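Local coordinates for protein trichothecene 3-O-acetyltransferase (Gibberella zeae, PDB 2RKV) that transfers an acetyl group from acetyl-CoA to the 3-hydroxyl of trichothecene mycotoxins, as a member of the BAHD acyltransferase superfamily, at residues Leu139-Asn142 with Gly147-Leu150. Numbering follows the deposited sequence.
Sequences LQLN and GLIL
Asn142 and Ile149 face each other as an antiparallel hydrogen-bonded pair: Asn142 N reaches Ile149 O at 2.9 Å, and Ile149 N returns the bond to Asn142 O at the same length. The side chain of Asn142 adds a third link. With its CG beside the backbone N (chi1 -56°), the amide folds back along its own strand, and ND2 donates to Ile149 O at 3.0 Å, from well above the carbonyl plane. Backbone N and ND2 thus grip one oxygen from opposite faces of that plane. The same amide lies near CB and CG2 of Ile149. Its rotation is fixed from the other end by Gln140, whose NE2 donates almost straight to a lone pair of Asn142 OD1 (2.9 Å, 171°), in the plane of both amides; ND2 also bonds to Ile116 O.

On the other face, CD2 of Leu141 sits between two methyls, Leu150 CD1 at 3.8 Å and Leu148 CD1 at 4.1 Å. Leu150 holds CG anti to its backbone N (chi1 166°), which brings CD1 over toward Leu141 and Gln140 O. CA-H...O contacts from Leu148 to Asn142 O (3.4 Å) and from Leu150 to Gln140 O supplement the backbone bonds.

Phe42 of helix 35-52 packs on Leu141 and Leu150, while Ser24 and Leu26 of strand 20-28 meet Ile149. Leu139 and Leu141 bond through their backbones to strand 83-88. The pair belongs to the beta hairpin of strands 137-144 and 147-155, inside the mixed sheet of the N-terminal part of this BAHD fold.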
loop_
_atom_site.group_PDB
_atom_site.type_symbol
_atom_site.label_atom_id
_atom_site.label_comp_id
_atom_site.label_asym_id
_atom_site.label_seq_id
_atom_site.Cartn_x
_atom_site.Cartn_y
_atom_site.Cartn_z
ATOM N N LEU A 139 -2.198 14.518 -7.645
ATOM C CA LEU A 139 -0.753 14.534 -7.919
ATOM C C LEU A 139 -0.095 15.796 -7.359
ATOM O O LEU A 139 -0.732 16.839 -7.253
ATOM C CB LEU A 139 -0.524 14.446 -9.428
ATOM C CG LEU A 139 -1.209 13.168 -9.940
ATOM C CD1 LEU A 139 -2.428 13.478 -10.815
ATOM C CD2 LEU A 139 -0.240 12.182 -10.564
ATOM N N GLN A 140 1.181 15.689 -6.996
ATOM C CA GLN A 140 1.958 16.852 -6.586
ATOM C C GLN A 140 3.358 16.754 -7.170
ATOM O O GLN A 140 4.024 15.715 -7.054
ATOM C CB GLN A 140 1.996 16.987 -5.058
ATOM C CG GLN A 140 2.659 18.290 -4.565
ATOM C CD GLN A 140 2.118 18.744 -3.227
ATOM O OE1 GLN A 140 0.906 18.782 -3.021
ATOM N NE2 GLN A 140 3.019 19.102 -2.309
ATOM N N LEU A 141 3.774 17.829 -7.838
ATOM C CA LEU A 141 5.142 17.967 -8.328
ATOM C C LEU A 141 5.846 18.929 -7.390
ATOM O O LEU A 141 5.445 20.079 -7.292
ATOM C CB LEU A 141 5.166 18.552 -9.745
ATOM C CG LEU A 141 4.654 17.647 -10.869
ATOM C CD1 LEU A 141 4.526 18.423 -12.190
ATOM C CD2 LEU A 141 5.553 16.430 -11.044
ATOM N N ASN A 142 6.887 18.448 -6.716
ATOM C CA ASN A 142 7.643 19.262 -5.764
ATOM C C ASN A 142 9.032 19.534 -6.316
ATOM O O ASN A 142 9.806 18.595 -6.521
ATOM C CB ASN A 142 7.775 18.533 -4.424
ATOM C CG ASN A 142 6.440 18.133 -3.838
ATOM O OD1 ASN A 142 5.763 18.940 -3.195
ATOM N ND2 ASN A 142 6.050 16.868 -4.048
ATOM N N GLY A 147 16.487 18.528 -7.589
ATOM C CA GLY A 147 15.599 17.384 -7.777
ATOM C C GLY A 147 14.128 17.667 -7.984
ATOM O O GLY A 147 13.684 18.825 -8.044
ATOM N N LEU A 148 13.375 16.582 -8.108
ATOM C CA LEU A 148 11.931 16.639 -8.250
ATOM C C LEU A 148 11.352 15.485 -7.451
ATOM O O LEU A 148 11.845 14.355 -7.554
ATOM C CB LEU A 148 11.546 16.482 -9.728
ATOM C CG LEU A 148 10.063 16.319 -10.064
ATOM C CD1 LEU A 148 9.361 17.666 -9.993
ATOM C CD2 LEU A 148 9.895 15.685 -11.450
ATOM N N ILE A 149 10.328 15.760 -6.649
ATOM C CA ILE A 149 9.571 14.687 -6.003
ATOM C C ILE A 149 8.171 14.677 -6.582
ATOM O O ILE A 149 7.435 15.659 -6.456
ATOM C CB ILE A 149 9.503 14.843 -4.454
ATOM C CG1 ILE A 149 10.906 14.803 -3.848
ATOM C CG2 ILE A 149 8.591 13.755 -3.838
ATOM C CD1 ILE A 149 10.947 15.239 -2.391
ATOM N N LEU A 150 7.821 13.565 -7.224
ATOM C CA LEU A 150 6.476 13.370 -7.738
ATOM C C LEU A 150 5.715 12.517 -6.740
ATOM O O LEU A 150 6.145 11.413 -6.425
ATOM C CB LEU A 150 6.512 12.660 -9.097
ATOM C CG LEU A 150 5.173 12.097 -9.605
ATOM C CD1 LEU A 150 4.116 13.196 -9.766
ATOM C CD2 LEU A 150 5.352 11.329 -10.902
#